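Local coordinates for protein ABC transporter (Caldanaerobius, PDB 4G68) that probably captures xylan-derived oligosaccharides outside the cell as the solute-binding component of an ABC transporter and delivers them to its membrane partner, at residues C[152-157]-C[379-384]; C[267-272]-C[290-295]; C[280-285]-C[352-357]; C[297-302]-C[371-376]. All blocks are in the same frame, centred on the assembly; numbering follows the deposited sequence.

Contact 1 of 4, residues C[152-157]-C[379-384]; sequences QQASVL and NNIVAN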
loop_
_atom_site.group_PDB
_atom_site.type_symbol
_atom_site.label_atom_id
_atom_site.label_comp_id
_atom_site.label_asym_id
_atom_site.label_seq_id
_atom_site.Cartn_x
_atom_site.Cartn_y
_atom_site.Cartn_z
ATOM N N GLN C 152 5.073 6.867 -0.406
ATOM C CA GLN C 152 4.917 6.136 -1.620
ATOM C C GLN C 152 4.913 4.688 -1.266
ATOM O O GLN C 152 5.555 4.284 -0.312
ATOM C CB GLN C 152 5.985 6.423 -2.682
ATOM C CG GLN C 152 7.319 6.961 -2.235
ATOM C CD GLN C 152 8.287 7.183 -3.415
ATOM O OE1 GLN C 152 8.519 6.285 -4.249
ATOM N NE2 GLN C 152 8.845 8.405 -3.492
ATOM N N GLN C 153 4.133 3.914 -2.022
ATOM C CA GLN C 153 4.115 2.460 -1.817
ATOM C C GLN C 153 4.887 1.741 -2.913
ATOM O O GLN C 153 5.143 2.303 -4.025
ATOM C CB GLN C 153 2.622 1.950 -1.821
ATOM C CG GLN C 153 1.720 2.583 -0.683
ATOM C CD GLN C 153 0.247 2.069 -0.655
ATOM O OE1 GLN C 153 -0.170 1.306 -1.503
ATOM N NE2 GLN C 153 -0.539 2.521 0.302
ATOM N N ALA C 154 5.258 0.487 -2.618
ATOM C CA ALA C 154 5.895 -0.368 -3.597
ATOM C C ALA C 154 5.593 -1.794 -3.158
ATOM O O ALA C 154 5.516 -2.065 -1.941
ATOM C CB ALA C 154 7.405 -0.098 -3.608
ATOM N N SER C 155 5.409 -2.680 -4.138
ATOM C CA SER C 155 5.179 -4.129 -3.815
ATOM C C SER C 155 6.467 -4.828 -3.417
ATOM O O SER C 155 7.485 -4.696 -4.139
ATOM C CB SER C 155 4.530 -4.869 -4.996
ATOM O OG SER C 155 5.140 -4.513 -6.266
ATOM N N VAL C 156 6.410 -5.681 -2.383
ATOM C CA VAL C 156 7.633 -6.341 -1.927
ATOM C C VAL C 156 7.349 -7.804 -1.629
ATOM O O VAL C 156 6.350 -8.084 -0.978
ATOM C CB VAL C 156 8.127 -5.727 -0.601
ATOM C CG1 VAL C 156 9.386 -6.437 -0.071
ATOM C CG2 VAL C 156 8.406 -4.235 -0.787
ATOM N N LEU C 157 8.267 -8.711 -2.067
ATOM C CA LEU C 157 8.311 -10.076 -1.552
ATOM C C LEU C 157 9.312 -10.082 -0.393
ATOM O O LEU C 157 10.515 -9.815 -0.570
ATOM C CB LEU C 157 8.651 -11.110 -2.668
ATOM C CG LEU C 157 8.823 -12.612 -2.300
ATOM C CD1 LEU C 157 7.604 -13.224 -1.615
ATOM C CD2 LEU C 157 9.219 -13.404 -3.538
ATOM N N ASN C 379 16.477 -0.119 -3.007
ATOM C CA ASN C 379 17.448 -0.761 -3.925
ATOM C C ASN C 379 16.996 -1.967 -4.771
ATOM O O ASN C 379 17.230 -2.017 -5.986
ATOM C CB ASN C 379 18.662 -1.182 -3.095
ATOM C CG ASN C 379 19.441 0.004 -2.599
ATOM O OD1 ASN C 379 19.184 1.155 -3.011
ATOM N ND2 ASN C 379 20.406 -0.256 -1.735
ATOM N N ASN C 380 16.432 -2.967 -4.120
ATOM C CA ASN C 380 15.913 -4.136 -4.831
ATOM C C ASN C 380 14.604 -3.914 -5.564
ATOM O O ASN C 380 14.326 -4.673 -6.491
ATOM C CB ASN C 380 15.770 -5.323 -3.902
ATOM C CG ASN C 380 17.126 -5.838 -3.410
ATOM O OD1 ASN C 380 18.194 -5.246 -3.706
ATOM N ND2 ASN C 380 17.089 -6.921 -2.610
ATOM N N ILE C 381 13.794 -2.911 -5.175
ATOM C CA ILE C 381 12.479 -2.732 -5.812
ATOM C C ILE C 381 12.292 -1.405 -6.535
ATOM O O ILE C 381 11.968 -1.363 -7.757
ATOM C CB ILE C 381 11.261 -2.945 -4.826
ATOM C CG1 ILE C 381 11.142 -4.402 -4.382
ATOM C CG2 ILE C 381 9.949 -2.617 -5.536
ATOM C CD1 ILE C 381 11.872 -4.727 -3.108
ATOM N N VAL C 382 12.451 -0.317 -5.795
ATOM C CA VAL C 382 12.082 0.935 -6.396
ATOM C C VAL C 382 13.103 1.454 -7.453
ATOM O O VAL C 382 12.710 1.831 -8.549
ATOM C CB VAL C 382 11.700 1.990 -5.339
ATOM C CG1 VAL C 382 11.177 3.232 -6.046
ATOM C CG2 VAL C 382 10.596 1.457 -4.421
ATOM N N ALA C 383 14.391 1.434 -7.104
ATOM C CA ALA C 383 15.478 1.965 -7.971
ATOM C C ALA C 383 15.472 1.395 -9.407
ATOM O O ALA C 383 15.346 0.187 -9.603
ATOM C CB ALA C 383 16.833 1.717 -7.300
ATOM N N ASN C 384 15.610 2.289 -10.393
ATOM C CA ASN C 384 15.605 1.961 -11.826
ATOM C C ASN C 384 14.355 1.237 -12.370
ATOM O O ASN C 384 14.376 0.734 -13.488
ATOM C CB ASN C 384 16.906 1.248 -12.219
ATOM C CG ASN C 384 18.132 2.117 -11.970
ATOM O OD1 ASN C 384 18.123 3.316 -12.260
ATOM N ND2 ASN C 384 19.169 1.534 -11.391
#
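Gln152, Ala154, Ser155 and Val156 of strand 144-160 meet Ile381 and Val382 at the end of helix 372-382: a helix packed on a sheet, as in the alpha/beta lobes of periplasmic-type solute-binding proteins. No hydrogen bond joins the two segments. Gln152 makes the loosest touch, its OE1 lying 4.4 Å from Val382 CG1, while its NE2 is directed to Pro358 O by a weak hydrogen bond. Ala154 points its methyl toward the helix end. CB sits 3.6 Å from Val382 CG2 and 4.1 Å from Ile381 CG2, so a single methyl is met by one branch from each of two successive helix residues. In Val382 it is CG2 rather than CG1 that faces the alanine, and Leu357 and Tyr315 also touch this valine. Ser155 contributes its carbonyl rather than its hydroxyl: Ser155 O approaches Ile381 CG2 at 3.5 Å and Ile381 CG1 at 3.7 Å, while OG is bonded to Ile316 N. The branching of Ile381 explains how it serves three strand residues. CG2 stands anti to the backbone N and drops onto Ala154 and Ser155, whereas CG1 lies beside that N (chi1 -68°) and carries the chain on along the strand. Val156 receives it there and extends the apolar patch, with Ile381 CD1 resting 4.2 Å from Val156 CG2.

Contact 2 of 4, residues C[267-272]-C[290-295]; sequences FNQGKA and SSLVKG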
loop_
_atom_site.group_PDB
_atom_site.type_symbol
_atom_site.label_atom_id
_atom_site.label_comp_id
_atom_site.label_asym_id
_atom_site.label_seq_id
_atom_site.Cartn_x
_atom_site.Cartn_y
_atom_site.Cartn_z
ATOM N N PHE C 267 4.127 -13.798 10.322
ATOM C CA PHE C 267 5.431 -13.674 9.697
ATOM C C PHE C 267 6.497 -13.179 10.621
ATOM O O PHE C 267 7.633 -13.648 10.500
ATOM C CB PHE C 267 5.390 -12.726 8.524
ATOM C CG PHE C 267 6.605 -12.815 7.625
ATOM C CD1 PHE C 267 6.944 -14.011 7.004
ATOM C CD2 PHE C 267 7.387 -11.702 7.385
ATOM C CE1 PHE C 267 8.040 -14.084 6.153
ATOM C CE2 PHE C 267 8.464 -11.751 6.513
ATOM C CZ PHE C 267 8.814 -12.953 5.912
ATOM N N ASN C 268 6.150 -12.236 11.499
ATOM C CA ASN C 268 7.137 -11.668 12.425
ATOM C C ASN C 268 7.489 -12.588 13.579
ATOM O O ASN C 268 8.515 -12.378 14.238
ATOM C CB ASN C 268 6.934 -10.154 12.783
ATOM C CG ASN C 268 5.990 -9.896 13.960
ATOM O OD1 ASN C 268 5.578 -10.787 14.693
ATOM N ND2 ASN C 268 5.647 -8.620 14.143
ATOM N N GLN C 269 6.648 -13.616 13.796
ATOM C CA GLN C 269 6.958 -14.672 14.772
ATOM C C GLN C 269 7.729 -15.830 14.136
ATOM O O GLN C 269 8.005 -16.834 14.783
ATOM C CB GLN C 269 5.671 -15.161 15.444
ATOM C CG GLN C 269 5.033 -14.117 16.364
ATOM C CD GLN C 269 5.991 -13.585 17.427
ATOM O OE1 GLN C 269 6.480 -12.434 17.349
ATOM N NE2 GLN C 269 6.275 -14.410 18.418
ATOM N N GLY C 270 8.087 -15.669 12.872
ATOM C CA GLY C 270 8.899 -16.678 12.157
ATOM C C GLY C 270 8.086 -17.872 11.705
ATOM O O GLY C 270 8.608 -18.957 11.550
ATOM N N LYS C 271 6.791 -17.685 11.499
ATOM C CA LYS C 271 5.890 -18.820 11.243
ATOM C C LYS C 271 5.527 -19.006 9.774
ATOM O O LYS C 271 4.659 -19.832 9.433
ATOM C CB LYS C 271 4.599 -18.735 12.101
ATOM C CG LYS C 271 4.815 -18.805 13.614
ATOM C CD LYS C 271 3.468 -18.732 14.307
ATOM C CE LYS C 271 3.590 -18.756 15.831
ATOM N NZ LYS C 271 3.614 -20.168 16.292
ATOM N N ALA C 272 6.169 -18.241 8.894
ATOM C CA ALA C 272 5.991 -18.469 7.428
ATOM C C ALA C 272 7.256 -18.117 6.680
ATOM O O ALA C 272 7.980 -17.181 7.114
ATOM C CB ALA C 272 4.822 -17.659 6.892
ATOM N N SER C 290 7.861 -6.622 19.095
ATOM C CA SER C 290 7.439 -8.040 19.273
ATOM C C SER C 290 8.125 -8.943 18.261
ATOM O O SER C 290 8.246 -10.161 18.479
ATOM C CB SER C 290 5.925 -8.200 19.057
ATOM O OG SER C 290 5.192 -7.666 20.140
ATOM N N SER C 291 8.558 -8.344 17.147
ATOM C CA SER C 291 9.171 -9.133 16.078
ATOM C C SER C 291 10.348 -9.996 16.538
ATOM O O SER C 291 11.196 -9.543 17.327
ATOM C CB SER C 291 9.587 -8.249 14.914
ATOM O OG SER C 291 10.101 -9.070 13.856
ATOM N N LEU C 292 10.393 -11.235 16.031
ATOM C CA LEU C 292 11.502 -12.175 16.200
ATOM C C LEU C 292 12.324 -12.389 14.929
ATOM O O LEU C 292 13.224 -13.277 14.859
ATOM C CB LEU C 292 10.956 -13.533 16.664
ATOM C CG LEU C 292 10.106 -13.455 17.935
ATOM C CD1 LEU C 292 9.574 -14.837 18.260
ATOM C CD2 LEU C 292 10.938 -12.900 19.083
ATOM N N VAL C 293 12.003 -11.628 13.898
ATOM C CA VAL C 293 12.675 -11.776 12.605
ATOM C C VAL C 293 13.561 -10.564 12.215
ATOM O O VAL C 293 14.066 -10.491 11.068
ATOM C CB VAL C 293 11.669 -12.097 11.456
ATOM C CG1 VAL C 293 10.967 -13.493 11.625
ATOM C CG2 VAL C 293 10.691 -10.929 11.177
ATOM N N LYS C 294 13.714 -9.576 13.092
ATOM C CA LYS C 294 14.555 -8.416 12.697
ATOM C C LYS C 294 15.970 -8.935 12.360
ATOM O O LYS C 294 16.555 -9.718 13.116
ATOM C CB LYS C 294 14.559 -7.351 13.792
ATOM C CG LYS C 294 15.744 -6.407 13.757
ATOM C CD LYS C 294 15.287 -5.014 13.400
ATOM C CE LYS C 294 16.413 -3.994 13.315
ATOM N NZ LYS C 294 17.169 -3.835 14.566
ATOM N N GLY C 295 16.477 -8.545 11.198
ATOM C CA GLY C 295 17.810 -8.974 10.721
ATOM C C GLY C 295 17.765 -10.277 9.931
ATOM O O GLY C 295 18.707 -10.606 9.239
#
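Asn268 O receives the backbone N-H of Leu292 at 2.8 Å (N-H...O 164°), a nearly straight bond that ties the end of helix 260-268 to the 290-295 loop. Around it, Asn268 CB lies 3.5 Å from Ser291 OG, and its carboxamide passes over Ser291 CA and CB. Val293 closes the inner side: CG1 comes within 3.5 Å of Phe267 O, and CG2 within 3.8 Å of Asn268 CA. On the outer side the bent chain of Gln269 swings its carboxamide back across the isobutyl group of Leu292, CD being 3.9 Å from Leu292 CD1, and beside the carbonyl of Ser290. With an alanine here, Leu292 would probably be uncovered on that flank and the Ser290 carbonyl left without its amide neighbour. Further out, two local motifs set the backbones. Gly270, with positive phi, ends the helix in a Schellman motif, and Ser291 OG accepts from Val293 N at 3.2 Å in an ST turn. The same OG is bonded to Phe285 O. Phe267 meets the Phe285 ring edge-to-face; the contact thus joins the end of helix 260-268 to the loop that leads from helix 283-286 to strand 297-300, beside strand 144-160.

Contact 3 of 4, residues C[280-285]-C[352-357]; sequences FDAAAF and LIATGL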
loop_
_atom_site.group_PDB
_atom_site.type_symbol
_atom_site.label_atom_id
_atom_site.label_comp_id
_atom_site.label_asym_id
_atom_site.label_seq_id
_atom_site.Cartn_x
_atom_site.Cartn_y
_atom_site.Cartn_z
ATOM N N PHE C 280 4.881 -0.943 3.347
ATOM C CA PHE C 280 4.490 -0.310 4.655
ATOM C C PHE C 280 4.441 -1.362 5.750
ATOM O O PHE C 280 4.584 -1.045 6.979
ATOM C CB PHE C 280 3.088 0.335 4.574
ATOM C CG PHE C 280 2.123 -0.444 3.674
ATOM C CD1 PHE C 280 1.416 -1.566 4.187
ATOM C CD2 PHE C 280 1.885 -0.011 2.365
ATOM C CE1 PHE C 280 0.517 -2.243 3.358
ATOM C CE2 PHE C 280 1.034 -0.695 1.525
ATOM C CZ PHE C 280 0.331 -1.804 2.036
ATOM N N ASP C 281 4.273 -2.617 5.296
ATOM C CA ASP C 281 4.316 -3.764 6.207
ATOM C C ASP C 281 5.688 -4.066 6.742
ATOM O O ASP C 281 5.825 -4.761 7.745
ATOM C CB ASP C 281 3.634 -5.002 5.591
ATOM C CG ASP C 281 2.106 -4.845 5.535
ATOM O OD1 ASP C 281 1.549 -3.942 6.247
ATOM O OD2 ASP C 281 1.498 -5.649 4.779
ATOM N N ALA C 282 6.723 -3.517 6.123
ATOM C CA ALA C 282 8.114 -3.709 6.639
ATOM C C ALA C 282 8.273 -3.459 8.080
ATOM O O ALA C 282 8.923 -4.261 8.750
ATOM C CB ALA C 282 9.102 -2.858 5.886
ATOM N N ALA C 283 7.668 -2.368 8.579
ATOM C CA ALA C 283 7.854 -1.947 9.986
ATOM C C ALA C 283 7.403 -3.019 10.968
ATOM O O ALA C 283 8.007 -3.131 12.005
ATOM C CB ALA C 283 7.130 -0.623 10.283
ATOM N N ALA C 284 6.380 -3.815 10.607
ATOM C CA ALA C 284 5.917 -4.946 11.489
ATOM C C ALA C 284 6.998 -6.002 11.673
ATOM O O ALA C 284 6.925 -6.811 12.610
ATOM C CB ALA C 284 4.646 -5.594 10.943
ATOM N N PHE C 285 7.977 -6.026 10.768
ATOM C CA PHE C 285 9.007 -7.098 10.803
ATOM C C PHE C 285 10.304 -6.596 11.453
ATOM O O PHE C 285 11.031 -7.366 12.116
ATOM C CB PHE C 285 9.284 -7.746 9.402
ATOM C CG PHE C 285 8.032 -7.998 8.577
ATOM C CD1 PHE C 285 6.837 -8.343 9.184
ATOM C CD2 PHE C 285 8.079 -7.946 7.166
ATOM C CE1 PHE C 285 5.708 -8.591 8.426
ATOM C CE2 PHE C 285 6.965 -8.200 6.409
ATOM C CZ PHE C 285 5.768 -8.542 7.035
ATOM N N LEU C 352 12.480 6.264 8.522
ATOM C CA LEU C 352 13.263 5.790 9.658
ATOM C C LEU C 352 12.780 4.452 10.212
ATOM O O LEU C 352 13.591 3.594 10.552
ATOM C CB LEU C 352 13.253 6.838 10.770
ATOM C CG LEU C 352 14.163 8.040 10.480
ATOM C CD1 LEU C 352 13.839 9.217 11.395
ATOM C CD2 LEU C 352 15.612 7.585 10.665
ATOM N N ILE C 353 11.463 4.278 10.272
ATOM C CA ILE C 353 10.851 3.099 10.840
ATOM C C ILE C 353 10.267 2.076 9.833
ATOM O O ILE C 353 9.768 1.026 10.260
ATOM C CB ILE C 353 9.866 3.465 11.973
ATOM C CG1 ILE C 353 8.525 3.951 11.405
ATOM C CG2 ILE C 353 10.492 4.523 12.905
ATOM C CD1 ILE C 353 7.484 4.241 12.484
ATOM N N ALA C 354 10.324 2.381 8.534
ATOM C CA ALA C 354 9.891 1.466 7.455
ATOM C C ALA C 354 8.363 1.195 7.382
ATOM O O ALA C 354 7.912 0.193 6.833
ATOM C CB ALA C 354 10.733 0.164 7.430
ATOM N N THR C 355 7.590 2.137 7.913
ATOM C CA THR C 355 6.128 2.138 7.750
ATOM C C THR C 355 5.715 2.694 6.392
ATOM O O THR C 355 4.557 2.536 5.970
ATOM C CB THR C 355 5.393 3.002 8.822
ATOM O OG1 THR C 355 5.983 4.321 8.903
ATOM C CG2 THR C 355 5.360 2.313 10.160
ATOM N N GLY C 356 6.647 3.379 5.727
ATOM C CA GLY C 356 6.422 3.803 4.348
ATOM C C GLY C 356 7.692 4.111 3.569
ATOM O O GLY C 356 8.799 3.952 4.099
ATOM N N LEU C 357 7.522 4.479 2.301
ATOM C CA LEU C 357 8.610 5.062 1.511
ATOM C C LEU C 357 8.410 6.596 1.430
ATOM O O LEU C 357 7.296 7.049 1.085
ATOM C CB LEU C 357 8.624 4.446 0.127
ATOM C CG LEU C 357 9.082 2.987 0.127
ATOM C CD1 LEU C 357 8.539 2.281 -1.109
ATOM C CD2 LEU C 357 10.621 2.876 0.267
#
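Thr355 and Ala354, just past helix 332-353, meet Phe280, Ala282 and Ala283 where the chain enters helix 283-286. The side chain of Thr355 starts with CB pointing away from the 280-285 segment, and its two branches then part. CG2, placed beside the backbone N and anti to the carbonyl carbon, comes back to Ala283 CB at 3.4 Å, tighter than usual van der Waals contact. OG1 takes the position between the backbone N and the carbonyl carbon (chi1 50°) and is hydrogen-bonded to Asp350 OD1, which probably helps hold the rotation that brings CG2 against the alanine. Ala283 CB also lies 3.1 Å from Ile353 O, and its N makes a weak, strongly bent bond to Ala354 O at 3.1 Å (N-H...O 121°). Ala282 CB meets Ala354 CB at 3.8 Å and Ala354 O at 3.4 Å. Phe280 joins through CB, 3.0 Å from Thr355 O, while its ring leads off toward Gln153 and Arg260. Ala354, at positive phi, makes the turn that brings these carbonyls round. CB atoms thus pack on peptide oxygens, with just one weak hydrogen bond across, implying a contact held mainly by close backbone fit, which the small alanines permit.

Contact 4 of 4, residues C[297-302]-C[371-376]; sequences IEAVRF and DPLEIQ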
loop_
_atom_site.group_PDB
_atom_site.type_symbol
_atom_site.label_atom_id
_atom_site.label_comp_id
_atom_site.label_asym_id
_atom_site.label_seq_id
_atom_site.Cartn_x
_atom_site.Cartn_y
_atom_site.Cartn_z
ATOM N N ILE C 297 15.303 -10.864 7.567
ATOM C CA ILE C 297 14.361 -10.567 6.437
ATOM C C ILE C 297 14.992 -9.814 5.272
ATOM O O ILE C 297 15.663 -8.754 5.463
ATOM C CB ILE C 297 13.116 -9.725 6.895
ATOM C CG1 ILE C 297 12.245 -10.460 7.964
ATOM C CG2 ILE C 297 12.345 -9.120 5.666
ATOM C CD1 ILE C 297 12.101 -11.982 7.847
ATOM N N GLU C 298 14.747 -10.344 4.068
ATOM C CA GLU C 298 15.226 -9.788 2.801
ATOM C C GLU C 298 14.011 -9.393 1.947
ATOM O O GLU C 298 13.025 -10.165 1.855
ATOM C CB GLU C 298 16.013 -10.843 2.035
ATOM C CG GLU C 298 16.830 -10.286 0.901
ATOM C CD GLU C 298 17.341 -11.363 -0.050
ATOM O OE1 GLU C 298 17.100 -12.567 0.214
ATOM O OE2 GLU C 298 17.956 -10.987 -1.068
ATOM N N ALA C 299 14.083 -8.197 1.355
ATOM C CA ALA C 299 13.116 -7.698 0.394
ATOM C C ALA C 299 13.629 -7.906 -1.052
ATOM O O ALA C 299 14.733 -7.466 -1.420
ATOM C CB ALA C 299 12.853 -6.194 0.631
ATOM N N VAL C 300 12.796 -8.552 -1.862
ATOM C CA VAL C 300 12.999 -8.754 -3.309
ATOM C C VAL C 300 11.763 -8.349 -4.174
ATOM O O VAL C 300 10.645 -8.236 -3.680
ATOM C CB VAL C 300 13.488 -10.212 -3.632
ATOM C CG1 VAL C 300 14.726 -10.583 -2.800
ATOM C CG2 VAL C 300 12.371 -11.242 -3.430
ATOM N N ARG C 301 12.005 -8.090 -5.447
ATOM C CA ARG C 301 10.949 -7.911 -6.429
ATOM C C ARG C 301 10.094 -9.137 -6.517
ATOM O O ARG C 301 10.555 -10.245 -6.188
ATOM C CB ARG C 301 11.559 -7.713 -7.805
ATOM C CG ARG C 301 12.116 -6.318 -7.969
ATOM C CD ARG C 301 12.604 -6.115 -9.379
ATOM N NE ARG C 301 13.263 -4.837 -9.362
ATOM C CZ ARG C 301 14.565 -4.690 -9.484
ATOM N NH1 ARG C 301 15.327 -5.772 -9.670
ATOM N NH2 ARG C 301 15.086 -3.471 -9.441
ATOM N N PHE C 302 8.866 -8.976 -6.975
ATOM C CA PHE C 302 8.063 -10.182 -7.292
ATOM C C PHE C 302 8.767 -10.846 -8.469
ATOM O O PHE C 302 9.406 -10.139 -9.263
ATOM C CB PHE C 302 6.600 -9.850 -7.589
ATOM C CG PHE C 302 5.693 -11.061 -7.546
ATOM C CD1 PHE C 302 5.147 -11.541 -6.316
ATOM C CD2 PHE C 302 5.454 -11.788 -8.728
ATOM C CE1 PHE C 302 4.334 -12.665 -6.290
ATOM C CE2 PHE C 302 4.653 -12.920 -8.700
ATOM C CZ PHE C 302 4.084 -13.347 -7.502
ATOM N N ASP C 371 16.546 1.626 8.606
ATOM C CA ASP C 371 16.666 0.182 8.703
ATOM C C ASP C 371 17.142 -0.367 7.368
ATOM O O ASP C 371 16.698 0.118 6.337
ATOM C CB ASP C 371 15.351 -0.469 9.148
ATOM C CG ASP C 371 15.511 -1.950 9.480
ATOM O OD1 ASP C 371 15.630 -2.311 10.675
ATOM O OD2 ASP C 371 15.532 -2.752 8.529
ATOM N N PRO C 372 18.040 -1.373 7.396
ATOM C CA PRO C 372 18.543 -1.937 6.157
ATOM C C PRO C 372 17.461 -2.422 5.217
ATOM O O PRO C 372 17.629 -2.299 4.013
ATOM C CB PRO C 372 19.425 -3.103 6.615
ATOM C CG PRO C 372 19.947 -2.655 7.940
ATOM C CD PRO C 372 18.831 -1.837 8.563
ATOM N N LEU C 373 16.358 -2.940 5.765
ATOM C CA LEU C 373 15.235 -3.432 4.989
ATOM C C LEU C 373 14.542 -2.302 4.204
ATOM O O LEU C 373 14.178 -2.471 3.026
ATOM C CB LEU C 373 14.228 -4.179 5.891
ATOM C CG LEU C 373 13.071 -4.916 5.209
ATOM C CD1 LEU C 373 13.595 -6.044 4.318
ATOM C CD2 LEU C 373 12.063 -5.494 6.241
ATOM N N GLU C 374 14.427 -1.138 4.823
ATOM C CA GLU C 374 13.961 0.058 4.116
ATOM C C GLU C 374 14.812 0.436 2.889
ATOM O O GLU C 374 14.284 0.778 1.817
ATOM C CB GLU C 374 13.925 1.242 5.092
ATOM C CG GLU C 374 13.437 2.576 4.499
ATOM C CD GLU C 374 11.911 2.678 4.241
ATOM O OE1 GLU C 374 11.167 1.662 4.279
ATOM O OE2 GLU C 374 11.469 3.804 3.921
ATOM N N ILE C 375 16.124 0.493 3.096
ATOM C CA ILE C 375 17.112 0.760 2.050
ATOM C C ILE C 375 17.014 -0.311 0.952
ATOM O O ILE C 375 17.047 -0.034 -0.291
ATOM C CB ILE C 375 18.518 0.725 2.666
ATOM C CG1 ILE C 375 18.658 1.874 3.664
ATOM C CG2 ILE C 375 19.603 0.888 1.605
ATOM C CD1 ILE C 375 19.831 1.761 4.606
ATOM N N GLN C 376 16.866 -1.538 1.398
ATOM C CA GLN C 376 16.778 -2.670 0.459
ATOM C C GLN C 376 15.564 -2.563 -0.490
ATOM O O GLN C 376 15.693 -2.774 -1.721
ATOM C CB GLN C 376 16.853 -4.017 1.190
ATOM C CG GLN C 376 17.288 -5.133 0.226
ATOM C CD GLN C 376 17.361 -6.505 0.862
ATOM O OE1 GLN C 376 18.294 -7.292 0.592
ATOM N NE2 GLN C 376 16.405 -6.785 1.735
#
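Leu373 and Gln376, neighbours on one flank of helix 372-382, carry the contact with Ile297, Glu298 and Ala299. Asp371 prepares it as the N-cap: its OD2 accepts from Leu373 N at 2.9 Å, met on the anti side of the carboxylate. Leu373 itself, with CG anti to the backbone N (chi1 -172°), sends its fork at the strand. CD1 lies 3.6 Å from Ile297 CG2 and 3.8 Å from Ala299 CB, and CD2 is 3.7 Å from Ile297 CG2, so that one isoleucine methyl meets both tips of the fork. Gln376, extended to its amide, reaches across to the strand backbone. Its carboxamide, with CD 3.6 Å from Ala299 O, lies close to Ala299 N and against the aliphatic part of Glu298, the amide and carboxylate planes being 34° apart. With an alanine in its place, the backbone N-H of Ala299 would probably be left without this polar neighbour, and a gap would open beside Glu298 CG. Glu298 and Val300 pair by backbone with strand 144-160, while Ala299 O is taken by Asn380. The axes of strand 297-300 and helix 372-376 come within 8.0 Å and run 13° from parallel: a helix covering one strand of the lobe's sheet.

In the fold
Contacts 1 and 4 use successive turns of helix 372-382 against neighbouring strands 144-160 and 297-300, and both are buried; they are linked through Asn380. Contact 1 is almost purely apolar, whereas contact 4 adds a glutamine amide lying against the strand backbone. Contacts 2 and 3 are only partly buried and depend more on loop backbone: one on a straight hydrogen bond, the other on close packing of CB atoms on carbonyl oxygens. Contact 3 uses the start of helix 283-286, contact 2 the loop that follows it, and the two meet at Phe285. Contact 2 lies farthest out, its centre about 20 Å from the centre of the chain. Contact 3 reaches contact 1 through Leu357, bonded by its backbone to Gln152.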